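Local coordinates for uronate isomerase (Bacillus halodurans C-125, PDB 3HK9), which probably interconverts D-glucuronate and its keto isomer D-fructuronate, binding a zinc ion in its active site, at residues 299-304 with 324-329; 219-224 with 254-259; 49-54 with 90-95; 24-29 with 353-358. All blocks are in the same frame, centred on the assembly; numbering follows the deposited sequence.

Contact 1: residues 299-304 with 324-329. With REL (D-glucuronic acid), chain M; CO3 (carbonate ion), chain N.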
# COMPACT_ATOMS: atom_id res chain seq x y z
N THR A 299 53.91 25.65 -15.04
CA THR A 299 52.49 25.38 -14.89
C THR A 299 52.17 24.62 -16.17
O THR A 299 52.74 24.90 -17.22
CB THR A 299 51.65 26.69 -14.81
OG1 THR A 299 50.34 26.38 -14.32
CG2 THR A 299 51.53 27.36 -16.18
N MET A 300 51.29 23.62 -16.09
CA MET A 300 50.97 22.85 -17.28
C MET A 300 49.47 22.85 -17.55
O MET A 300 48.66 23.01 -16.64
CB MET A 300 51.53 21.43 -17.13
CG MET A 300 53.06 21.43 -16.92
SD MET A 300 53.83 19.80 -16.86
CE MET A 300 54.12 19.52 -18.66
N LEU A 301 49.10 22.69 -18.82
CA LEU A 301 47.70 22.74 -19.21
C LEU A 301 46.90 21.45 -19.13
O LEU A 301 45.68 21.48 -18.93
CB LEU A 301 47.60 23.31 -20.63
CG LEU A 301 46.22 23.81 -21.07
CD1 LEU A 301 45.76 24.90 -20.11
CD2 LEU A 301 46.30 24.35 -22.50
N SER A 302 47.56 20.31 -19.27
CA SER A 302 46.86 19.03 -19.24
C SER A 302 46.60 18.51 -17.84
O SER A 302 47.51 18.46 -17.02
CB SER A 302 47.63 17.98 -20.03
OG SER A 302 46.98 16.73 -19.94
N ARG A 303 45.37 18.09 -17.59
CA ARG A 303 45.00 17.53 -16.30
C ARG A 303 45.90 16.33 -15.97
O ARG A 303 46.24 16.09 -14.81
CB ARG A 303 43.54 17.07 -16.31
CG ARG A 303 43.05 16.54 -14.97
CD ARG A 303 41.77 15.73 -15.09
NE ARG A 303 41.29 15.32 -13.77
CZ ARG A 303 40.42 14.34 -13.55
NH1 ARG A 303 39.92 13.64 -14.57
NH2 ARG A 303 40.05 14.07 -12.31
N GLU A 304 46.28 15.60 -17.01
CA GLU A 304 47.09 14.40 -16.88
C GLU A 304 48.59 14.60 -16.57
O GLU A 304 49.30 13.63 -16.28
CB GLU A 304 46.93 13.55 -18.15
CG GLU A 304 45.54 12.91 -18.32
CD GLU A 304 44.37 13.90 -18.43
OE1 GLU A 304 44.43 14.84 -19.26
OE2 GLU A 304 43.37 13.73 -17.70
N CYS A 324 46.69 27.02 -11.46
CA CYS A 324 45.78 26.05 -12.07
C CYS A 324 45.38 26.85 -13.31
O CYS A 324 44.41 27.62 -13.32
CB CYS A 324 44.57 25.81 -11.15
SG CYS A 324 45.06 25.19 -9.50
N TRP A 325 46.19 26.67 -14.34
CA TRP A 325 46.08 27.38 -15.59
C TRP A 325 45.00 27.03 -16.60
O TRP A 325 44.82 25.87 -16.97
CB TRP A 325 47.45 27.30 -16.28
CG TRP A 325 47.59 28.07 -17.56
CD1 TRP A 325 47.12 29.33 -17.82
CD2 TRP A 325 48.35 27.68 -18.71
NE1 TRP A 325 47.55 29.75 -19.06
CE2 TRP A 325 48.31 28.76 -19.63
CE3 TRP A 325 49.07 26.53 -19.06
CZ2 TRP A 325 48.96 28.72 -20.87
CZ3 TRP A 325 49.72 26.49 -20.30
CH2 TRP A 325 49.66 27.58 -21.18
N TRP A 326 44.25 28.06 -17.01
CA TRP A 326 43.26 27.93 -18.07
C TRP A 326 42.17 26.87 -17.89
O TRP A 326 41.21 27.06 -17.14
CB TRP A 326 44.05 27.63 -19.35
CG TRP A 326 43.50 28.14 -20.63
CD1 TRP A 326 42.19 28.35 -20.95
CD2 TRP A 326 44.26 28.38 -21.82
NE1 TRP A 326 42.09 28.71 -22.28
CE2 TRP A 326 43.34 28.73 -22.83
CE3 TRP A 326 45.62 28.33 -22.13
CZ2 TRP A 326 43.75 29.03 -24.13
CZ3 TRP A 326 46.03 28.62 -23.41
CH2 TRP A 326 45.09 28.98 -24.40
N PHE A 327 42.31 25.76 -18.61
CA PHE A 327 41.33 24.67 -18.52
C PHE A 327 41.47 23.94 -17.18
O PHE A 327 40.63 23.12 -16.82
CB PHE A 327 41.53 23.71 -19.70
CG PHE A 327 41.49 24.39 -21.05
CD1 PHE A 327 40.38 25.13 -21.44
CD2 PHE A 327 42.59 24.34 -21.91
CE1 PHE A 327 40.35 25.82 -22.66
CE2 PHE A 327 42.58 25.02 -23.13
CZ PHE A 327 41.46 25.76 -23.50
N MET A 328 42.53 24.25 -16.44
CA MET A 328 42.76 23.67 -15.12
C MET A 328 42.06 24.56 -14.08
O MET A 328 41.80 24.13 -12.95
CB MET A 328 44.25 23.63 -14.78
CG MET A 328 45.12 22.72 -15.66
SD MET A 328 44.77 20.96 -15.41
CE MET A 328 43.47 20.72 -16.63
N ASN A 329 41.74 25.79 -14.47
CA ASN A 329 41.12 26.76 -13.56
C ASN A 329 39.63 26.59 -13.33
O ASN A 329 38.84 27.52 -13.49
CB ASN A 329 41.41 28.18 -14.06
CG ASN A 329 41.31 29.21 -12.97
OD1 ASN A 329 41.35 28.89 -11.78
ND2 ASN A 329 41.21 30.48 -13.36
O6A REL M . 49.71 31.85 -22.75
C6 REL M . 49.02 32.46 -21.88
O6B REL M . 49.44 33.36 -21.14
C5 REL M . 47.56 32.02 -21.75
O5 REL M . 47.17 32.17 -20.38
C4 REL M . 46.59 32.86 -22.64
O4 REL M . 47.00 32.66 -24.01
C3 REL M . 45.09 32.48 -22.51
O3 REL M . 44.29 33.10 -23.54
C2 REL M . 44.54 32.86 -21.12
O2 REL M . 43.75 34.04 -21.16
C1 REL M . 43.72 31.71 -20.52
O1 REL M . 43.65 31.53 -19.30
C CO3 N . 38.80 28.97 -24.35
O1 CO3 N . 38.15 27.83 -24.44
O2 CO3 N . 38.15 30.10 -24.32
O3 CO3 N . 40.09 28.97 -24.17
O HOH W 1 48.08 24.60 -14.26
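L301 sets its CD1 methyl in the bend formed by W325, W326 and F327, an instance of one branched side chain seating several aromatic neighbours. Apolar packing comes first. With CG anti to the backbone N (chi1 -163°), L301 brings CD1 over one face of the six-membered ring of W325, 4.2 Å from that ring's centroid, a CH-pi contact offset toward the rim. The same methyl closes on CB of W326 at 3.3 Å and on CD2 of F327 at 3.7 Å. From M328, a bent chain lays CE against L301 O and CB of R303.

No direct hydrogen bond joins the two segments, but a water donates to T299 OG1 and to M300 O and accepts from W325 N at 2.8 Å. T299 OG1 also bonds to F322 O.

Toward the ligands the indoles turn polar. W325 NE1 donates to O5 of the glucuronic acid at 2.8 Å, almost straight at 172°. W326 has C1 of the sugar acid over one face and CE2 of F327 over the opposite one, while NE1 donates at 2.8 Å to O3 of a carbonate, probably from the crystallisation liquor. With an alanine in place of W326, sugar C1 would probably lose its wall and F327 would be freer to turn.

The chemistry thus has W325 pack on L301 and bond the sugar acid's O5, while W326 lies between F327 and sugar C1.

Contact 2: residues 219-224 with 254-259. With REL (D-glucuronic acid), chain M.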
# COMPACT_ATOMS: atom_id res chain seq x y z
N TYR A 219 60.39 37.86 -14.38
CA TYR A 219 60.77 36.62 -15.04
C TYR A 219 60.52 36.70 -16.55
O TYR A 219 59.79 37.57 -17.02
CB TYR A 219 60.02 35.41 -14.43
CG TYR A 219 58.51 35.43 -14.56
CD1 TYR A 219 57.88 35.21 -15.79
CD2 TYR A 219 57.70 35.67 -13.45
CE1 TYR A 219 56.49 35.22 -15.90
CE2 TYR A 219 56.31 35.69 -13.55
CZ TYR A 219 55.71 35.47 -14.79
OH TYR A 219 54.33 35.51 -14.90
N MET A 220 61.17 35.81 -17.29
CA MET A 220 60.99 35.71 -18.74
C MET A 220 60.05 34.51 -18.90
O MET A 220 60.22 33.49 -18.21
CB MET A 220 62.31 35.45 -19.46
CG MET A 220 63.23 36.66 -19.53
SD MET A 220 64.79 36.25 -20.34
CE MET A 220 65.72 35.53 -18.98
N ALA A 221 59.08 34.62 -19.80
CA ALA A 221 58.12 33.54 -19.98
C ALA A 221 57.87 33.13 -21.43
O ALA A 221 58.24 33.84 -22.37
CB ALA A 221 56.81 33.94 -19.33
N VAL A 222 57.22 31.98 -21.59
CA VAL A 222 56.86 31.44 -22.89
C VAL A 222 55.82 30.34 -22.69
O VAL A 222 55.84 29.65 -21.67
CB VAL A 222 58.09 30.81 -23.59
CG1 VAL A 222 58.64 29.66 -22.77
CG2 VAL A 222 57.69 30.30 -24.97
N SER A 223 54.90 30.20 -23.65
CA SER A 223 53.91 29.14 -23.58
C SER A 223 54.41 28.14 -24.60
O SER A 223 54.91 28.53 -25.66
CB SER A 223 52.49 29.64 -23.93
OG SER A 223 52.37 29.95 -25.31
N LEU A 224 54.31 26.85 -24.29
CA LEU A 224 54.82 25.81 -25.16
C LEU A 224 53.81 24.72 -25.47
O LEU A 224 52.89 24.47 -24.69
CB LEU A 224 56.07 25.20 -24.52
CG LEU A 224 57.21 26.18 -24.23
CD1 LEU A 224 58.16 25.55 -23.22
CD2 LEU A 224 57.94 26.55 -25.54
N PRO A 254 64.19 34.00 -13.07
CA PRO A 254 63.59 32.70 -13.38
C PRO A 254 62.96 32.63 -14.77
O PRO A 254 62.57 33.65 -15.34
CB PRO A 254 62.57 32.52 -12.25
CG PRO A 254 62.21 33.93 -11.88
CD PRO A 254 63.53 34.63 -11.92
N PHE A 255 62.88 31.42 -15.30
CA PHE A 255 62.31 31.17 -16.61
C PHE A 255 60.97 30.49 -16.41
O PHE A 255 60.91 29.39 -15.86
CB PHE A 255 63.27 30.28 -17.42
CG PHE A 255 62.78 29.93 -18.80
CD1 PHE A 255 62.07 30.85 -19.57
CD2 PHE A 255 63.06 28.68 -19.35
CE1 PHE A 255 61.66 30.53 -20.87
CE2 PHE A 255 62.65 28.36 -20.65
CZ PHE A 255 61.95 29.28 -21.41
N ALA A 256 59.89 31.15 -16.83
CA ALA A 256 58.54 30.60 -16.69
C ALA A 256 58.11 29.86 -17.95
O ALA A 256 58.15 30.41 -19.04
CB ALA A 256 57.56 31.73 -16.40
N MET A 257 57.70 28.60 -17.78
CA MET A 257 57.25 27.78 -18.91
C MET A 257 55.83 27.33 -18.66
O MET A 257 55.55 26.66 -17.66
CB MET A 257 58.15 26.55 -19.08
CG MET A 257 59.61 26.86 -19.37
SD MET A 257 60.59 25.36 -19.65
CE MET A 257 60.77 24.75 -17.98
N MET A 258 54.93 27.69 -19.56
CA MET A 258 53.53 27.30 -19.43
C MET A 258 53.33 26.29 -20.55
O MET A 258 53.18 26.64 -21.73
CB MET A 258 52.65 28.53 -19.58
CG MET A 258 53.22 29.73 -18.83
SD MET A 258 51.95 30.82 -18.18
CE MET A 258 51.61 31.79 -19.60
N ILE A 259 53.31 25.01 -20.16
CA ILE A 259 53.25 23.91 -21.11
C ILE A 259 51.95 23.17 -21.38
O ILE A 259 51.20 22.86 -20.46
CB ILE A 259 54.30 22.86 -20.71
CG1 ILE A 259 55.65 23.55 -20.48
CG2 ILE A 259 54.40 21.78 -21.77
CD1 ILE A 259 56.72 22.68 -19.84
O6A REL M . 49.71 31.85 -22.75
C6 REL M . 49.02 32.46 -21.88
O6B REL M . 49.44 33.36 -21.14
C5 REL M . 47.56 32.02 -21.75
O5 REL M . 47.17 32.17 -20.38
C4 REL M . 46.59 32.86 -22.64
O4 REL M . 47.00 32.66 -24.01
C3 REL M . 45.09 32.48 -22.51
O3 REL M . 44.29 33.10 -23.54
C2 REL M . 44.54 32.86 -21.12
O2 REL M . 43.75 34.04 -21.16
C1 REL M . 43.72 31.71 -20.52
O1 REL M . 43.65 31.53 -19.30
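V222 sets CG1 between its backbone N and carbonyl carbon (chi1 61°), and F255 holds its ring anti to the backbone N (chi1 179°); together these rotations bring CG1 of V222 to CZ of F255 at 3.6 Å, an oblique approach. The ring edge of F255 meets M220 O, and CG of M257 covers one of its faces. Y219 likewise folds its ring across to the neighbouring strand, where CD1 stands 3.5 Å from CB of A256, while its hydroxyl reaches M25 O.

The two backbones illustrate parallel pairing in its regular form, with strand directions 18° apart. Their bonds alternate: M220 N gives to P254 O, A256 N to M220 O at 2.7 Å, V222 N weakly to A256 O, M258 N to V222 O, and L224 N to M258 O at 2.8 Å.

M220, V222, L224, F255, M257 and I259 share one face of the sheet, where M220, F255 and L224 meet helix 235-250 and V222 meets helix 172-176. A221, S223, A256 and M258 share the other, with the two alanine CB atoms 3.7 Å apart. Here the bent chain of M258 carries CE to within 3.1 Å of O6B of the glucuronic acid, and CB of S223 lies 3.7 Å from O6A; S223 OG is bonded to D172.

Strand 220-224, helix 235-250 and strand 255-262 make a beta-alpha-beta crossover, the building unit of the distorted (beta/alpha)8 barrel of the amidohydrolase superfamily, whose substrate pocket lies at the C-terminal ends of the strands, where S223 and M258 stand.

Contact 3: residues 49-54 with 90-95. With REL (D-glucuronic acid), chain M; CO3 (carbonate ion), chain N.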
# COMPACT_ATOMS: atom_id res chain seq x y z
N HIS A 49 37.15 35.66 -23.81
CA HIS A 49 37.09 34.58 -24.78
C HIS A 49 36.53 33.25 -24.27
O HIS A 49 36.03 32.44 -25.06
CB HIS A 49 38.44 34.40 -25.51
CG HIS A 49 39.52 33.76 -24.71
ND1 HIS A 49 39.61 32.39 -24.53
CD2 HIS A 49 40.64 34.28 -24.15
CE1 HIS A 49 40.73 32.10 -23.90
NE2 HIS A 49 41.38 33.23 -23.65
N TYR A 50 36.56 33.05 -22.95
CA TYR A 50 36.01 31.82 -22.37
C TYR A 50 34.52 31.78 -22.69
O TYR A 50 33.96 30.72 -23.00
CB TYR A 50 36.16 31.81 -20.84
CG TYR A 50 37.54 31.45 -20.30
CD1 TYR A 50 38.71 31.87 -20.96
CD2 TYR A 50 37.67 30.74 -19.10
CE1 TYR A 50 39.98 31.58 -20.42
CE2 TYR A 50 38.93 30.46 -18.56
CZ TYR A 50 40.08 30.88 -19.22
OH TYR A 50 41.31 30.58 -18.69
N LEU A 51 33.87 32.94 -22.63
CA LEU A 51 32.44 33.03 -22.91
C LEU A 51 32.12 33.03 -24.40
O LEU A 51 30.99 32.74 -24.81
CB LEU A 51 31.82 34.26 -22.23
CG LEU A 51 31.69 34.16 -20.69
CD1 LEU A 51 33.07 34.23 -20.07
CD2 LEU A 51 30.81 35.28 -20.15
N VAL A 52 33.11 33.38 -25.22
CA VAL A 52 32.93 33.36 -26.67
C VAL A 52 32.83 31.89 -27.05
O VAL A 52 31.92 31.47 -27.76
CB VAL A 52 34.13 33.98 -27.41
CG1 VAL A 52 33.97 33.80 -28.93
CG2 VAL A 52 34.25 35.47 -27.07
N ALA A 53 33.77 31.10 -26.55
CA ALA A 53 33.78 29.67 -26.84
C ALA A 53 32.45 29.06 -26.38
O ALA A 53 31.84 28.27 -27.11
CB ALA A 53 34.95 29.00 -26.11
N GLU A 54 32.01 29.45 -25.19
CA GLU A 54 30.76 28.93 -24.62
C GLU A 54 29.47 29.34 -25.34
O GLU A 54 28.56 28.53 -25.50
CB GLU A 54 30.67 29.30 -23.13
CG GLU A 54 31.59 28.45 -22.25
CD GLU A 54 31.52 28.80 -20.76
OE1 GLU A 54 30.40 29.00 -20.24
OE2 GLU A 54 32.59 28.87 -20.12
N SER A 90 28.16 27.66 -15.57
CA SER A 90 29.57 27.38 -15.87
C SER A 90 30.45 28.26 -14.98
O SER A 90 29.99 29.27 -14.45
CB SER A 90 29.89 27.66 -17.35
OG SER A 90 30.03 29.05 -17.60
N GLU A 91 31.72 27.88 -14.83
CA GLU A 91 32.66 28.64 -14.01
C GLU A 91 32.86 30.06 -14.50
O GLU A 91 32.91 30.99 -13.70
CB GLU A 91 34.02 27.92 -13.94
CG GLU A 91 35.13 28.72 -13.25
CD GLU A 91 34.83 29.08 -11.79
OE1 GLU A 91 33.83 28.60 -11.22
OE2 GLU A 91 35.62 29.86 -11.21
N ALA A 92 32.99 30.23 -15.81
CA ALA A 92 33.20 31.55 -16.40
C ALA A 92 31.97 32.46 -16.24
O ALA A 92 32.11 33.67 -16.01
CB ALA A 92 33.56 31.41 -17.88
N CYS A 93 30.78 31.90 -16.36
CA CYS A 93 29.56 32.68 -16.20
C CYS A 93 29.35 33.04 -14.74
O CYS A 93 28.98 34.17 -14.41
CB CYS A 93 28.36 31.90 -16.73
SG CYS A 93 28.35 31.76 -18.51
N ARG A 94 29.60 32.07 -13.86
CA ARG A 94 29.48 32.27 -12.42
C ARG A 94 30.40 33.43 -12.05
O ARG A 94 30.03 34.33 -11.29
CB ARG A 94 29.93 31.00 -11.67
CG ARG A 94 30.17 31.16 -10.16
CD ARG A 94 31.03 30.00 -9.64
NE ARG A 94 31.33 30.12 -8.21
CZ ARG A 94 32.36 29.53 -7.61
NH1 ARG A 94 33.21 28.79 -8.31
NH2 ARG A 94 32.56 29.70 -6.30
N GLY A 95 31.60 33.42 -12.62
CA GLY A 95 32.58 34.46 -12.34
C GLY A 95 32.09 35.87 -12.62
O GLY A 95 32.36 36.80 -11.85
O6A REL M . 49.71 31.85 -22.75
C6 REL M . 49.02 32.46 -21.88
O6B REL M . 49.44 33.36 -21.14
C5 REL M . 47.56 32.02 -21.75
O5 REL M . 47.17 32.17 -20.38
C4 REL M . 46.59 32.86 -22.64
O4 REL M . 47.00 32.66 -24.01
C3 REL M . 45.09 32.48 -22.51
O3 REL M . 44.29 33.10 -23.54
C2 REL M . 44.54 32.86 -21.12
O2 REL M . 43.75 34.04 -21.16
C1 REL M . 43.72 31.71 -20.52
O1 REL M . 43.65 31.53 -19.30
C CO3 N . 38.80 28.97 -24.35
O1 CO3 N . 38.15 27.83 -24.44
O2 CO3 N . 38.15 30.10 -24.32
O3 CO3 N . 40.09 28.97 -24.17
O HOH W 2 33.49 28.09 -17.72
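Y50 and A92 have the nearest CA atoms where helices 49-54 and 91-95 cross, their axes 9.7 Å apart at closest and their directions 127° from each other. Across this spacing the contact is made by few atoms. CB of A92 is the apolar knuckle: CD1 of L51 comes to 3.6 Å from it, and CB of Y50 to 4.0 Å.

The polar part shows how a helix start can be tied to a neighbouring helix. E54 turns CG beside its backbone N (chi1 -75°) and runs extended, so that its carboxylate arrives at the first turn of helix 91-95. S90, the N-cap, donates from OG to the syn lone pair of E54 OE1 at 2.7 Å, and the same OG accepts from C93 N at 3.2 Å. The other oxygen, OE2, accepts a hydrogen bond from a water 2.7 Å away, which in turn accepts from A92 N. The amide-rich helix start is likely to suit the carboxylate's negative charge, and R314 of the second subunit adds a salt bridge to OE2.

At its N-terminal end helix 49-54 meets the bound groups. Y50 OH donates to O1 of the glucuronic acid at 2.6 Å; H49 bonds through NE2 to its O3 and through ND1 to O2 of the carbonate, with CD1 of Y50 over one ring face.

Among its neighbours, the pair leans on helix 71-84, where I78 meets L51 and L82 meets E54 and C93. E91 and R94 look the other way, toward P331 of helix 331-345 and H368 of helix 361-386.

Contact 4: residues 24-29 with 353-358. With ZN (zinc ion), chain P; REL (D-glucuronic acid), chain M.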
# COMPACT_ATOMS: atom_id res chain seq x y z
N ASP A 24 49.46 38.47 -7.64
CA ASP A 24 48.97 37.71 -8.79
C ASP A 24 50.14 37.61 -9.78
O ASP A 24 50.33 38.53 -10.59
CB ASP A 24 47.80 38.46 -9.42
CG ASP A 24 46.92 37.56 -10.24
OD1 ASP A 24 47.42 36.56 -10.78
OD2 ASP A 24 45.71 37.87 -10.36
N MET A 25 50.89 36.52 -9.72
CA MET A 25 52.08 36.40 -10.57
C MET A 25 51.94 36.12 -12.07
O MET A 25 52.95 35.92 -12.75
CB MET A 25 53.08 35.43 -9.93
CG MET A 25 52.54 34.09 -9.48
SD MET A 25 52.32 32.96 -10.84
CE MET A 25 54.02 32.63 -11.30
N HIS A 26 50.72 36.12 -12.59
CA HIS A 26 50.48 35.97 -14.03
C HIS A 26 49.08 36.46 -14.39
O HIS A 26 48.08 35.86 -13.99
CB HIS A 26 50.64 34.54 -14.56
CG HIS A 26 50.32 34.41 -16.03
ND1 HIS A 26 50.93 35.19 -16.99
CD2 HIS A 26 49.42 33.64 -16.68
CE1 HIS A 26 50.41 34.91 -18.18
NE2 HIS A 26 49.49 33.97 -18.02
N THR A 27 49.04 37.54 -15.16
CA THR A 27 47.79 38.15 -15.60
C THR A 27 48.02 38.77 -16.97
O THR A 27 49.16 38.85 -17.45
CB THR A 27 47.35 39.29 -14.67
OG1 THR A 27 48.17 40.44 -14.93
CG2 THR A 27 47.50 38.89 -13.20
N HIS A 28 46.93 39.22 -17.59
CA HIS A 28 47.01 39.88 -18.88
C HIS A 28 46.46 41.29 -18.68
O HIS A 28 45.78 41.84 -19.55
CB HIS A 28 46.20 39.11 -19.92
CG HIS A 28 46.80 37.78 -20.26
ND1 HIS A 28 47.88 37.65 -21.10
CD2 HIS A 28 46.53 36.54 -19.80
CE1 HIS A 28 48.25 36.38 -21.15
NE2 HIS A 28 47.44 35.69 -20.36
N LEU A 29 46.76 41.84 -17.51
CA LEU A 29 46.34 43.19 -17.17
C LEU A 29 47.55 44.10 -17.33
O LEU A 29 48.70 43.64 -17.37
CB LEU A 29 45.84 43.23 -15.72
CG LEU A 29 44.73 42.25 -15.37
CD1 LEU A 29 44.39 42.35 -13.88
CD2 LEU A 29 43.50 42.53 -16.23
N HIS A 353 47.02 31.77 -9.74
CA HIS A 353 47.21 33.05 -10.41
C HIS A 353 45.87 33.29 -11.09
O HIS A 353 45.12 32.34 -11.32
CB HIS A 353 48.38 33.04 -11.42
CG HIS A 353 48.13 32.20 -12.64
ND1 HIS A 353 48.45 30.85 -12.69
CD2 HIS A 353 47.64 32.52 -13.86
CE1 HIS A 353 48.16 30.39 -13.89
NE2 HIS A 353 47.67 31.38 -14.62
N SER A 354 45.53 34.54 -11.38
CA SER A 354 44.23 34.82 -11.99
C SER A 354 44.21 34.69 -13.50
O SER A 354 43.22 34.23 -14.07
CB SER A 354 43.76 36.22 -11.63
OG SER A 354 44.53 37.20 -12.31
N ASP A 355 45.28 35.12 -14.16
CA ASP A 355 45.36 35.08 -15.61
C ASP A 355 44.32 36.08 -16.12
O ASP A 355 43.79 35.95 -17.22
CB ASP A 355 45.00 33.68 -16.13
CG ASP A 355 45.80 33.28 -17.36
OD1 ASP A 355 46.19 34.17 -18.14
OD2 ASP A 355 46.01 32.07 -17.55
N ALA A 356 44.01 37.09 -15.31
CA ALA A 356 43.00 38.07 -15.69
C ALA A 356 43.30 38.78 -17.00
O ALA A 356 44.42 39.21 -17.25
CB ALA A 356 42.81 39.09 -14.57
N ARG A 357 42.27 38.87 -17.84
CA ARG A 357 42.37 39.55 -19.13
C ARG A 357 41.53 40.82 -19.00
O ARG A 357 41.72 41.79 -19.72
CB ARG A 357 41.82 38.67 -20.26
CG ARG A 357 42.83 37.67 -20.81
CD ARG A 357 42.23 36.85 -21.94
NE ARG A 357 43.23 36.08 -22.67
CZ ARG A 357 44.11 36.61 -23.52
NH1 ARG A 357 44.11 37.92 -23.75
NH2 ARG A 357 44.99 35.84 -24.15
N VAL A 358 40.59 40.78 -18.06
CA VAL A 358 39.71 41.91 -17.78
C VAL A 358 39.84 42.21 -16.29
O VAL A 358 39.66 41.33 -15.45
CB VAL A 358 38.24 41.58 -18.12
CG1 VAL A 358 37.36 42.81 -17.88
CG2 VAL A 358 38.13 41.12 -19.57
ZN ZN P . 47.88 33.76 -19.51
O6A REL M . 49.71 31.85 -22.75
C6 REL M . 49.02 32.46 -21.88
O6B REL M . 49.44 33.36 -21.14
C5 REL M . 47.56 32.02 -21.75
O5 REL M . 47.17 32.17 -20.38
C4 REL M . 46.59 32.86 -22.64
O4 REL M . 47.00 32.66 -24.01
C3 REL M . 45.09 32.48 -22.51
O3 REL M . 44.29 33.10 -23.54
C2 REL M . 44.54 32.86 -21.12
O2 REL M . 43.75 34.04 -21.16
C1 REL M . 43.72 31.71 -20.52
O1 REL M . 43.65 31.53 -19.30
O HOH W 3 43.71 44.03 -19.68
O HOH W 4 43.67 41.60 -21.79
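H26 and H28 from one loop and D355 from the other meet at a single zinc ion, a textbook case of distant chain segments united by a metal. H26 NE2 and D355 OD1 each bind the zinc at 2.2 Å, and H28 NE2 completes the protein's share. From the glucuronic acid, O5 lies 1.9 Å and O6B 2.3 Å from the zinc. The H28 ring and the D355 carboxylate run side by side, nearly coplanar.

Hydrogen bonds hold the loops in step. D355 N donates to H26 O, and H28 N to A356 O. S354 N meets D24 OD1 on its syn side at 2.8 Å, almost straight (175°).

Stacking and packing follow. With CG beside its backbone N (chi1 -84°) and an extended chain, R357 travels alongside H28, its guanidinium flat on the ring, centres 4.4 Å apart and planes within 2°. From there NE donates to sugar O2 at 2.6 Å and NH2 to O3 at 2.9 Å. CD1 of L29 packs on CB of A356, while the H353 and H26 rings lie oblique to each other. A leucine in place of R357 would probably leave O2 and O3 without these donors and the H28 ring without its flat cover.

The chemistry implies recognition at two places: the sugar acid chelates zinc through O6B and the neighbouring O5, while the arginine reads hydroxyls farther along the open chain.

All four contacts converge on the glucuronic acid from different parts of the fold. Contact 4 provides the metal site; contacts 1 and 2, with centres 14 Å apart, share one sheet, I259 O lying 2.7 Å from L301 N. Contact 2 also reaches contact 4, where CE of M258 comes within 3.4 Å of H26 NE2. Contacts 1 and 3 meet over the sugar acid and carbonate, W326 CD1 standing 3.3 Å from Y50 OH, and CD2 of H49 in contact 3 lies 3.5 Å from NE of R357. Contacts 2 and 3 do not touch, their nearest atoms being about 10 Å apart: they face the ligand at its carboxylate and C1 ends respectively.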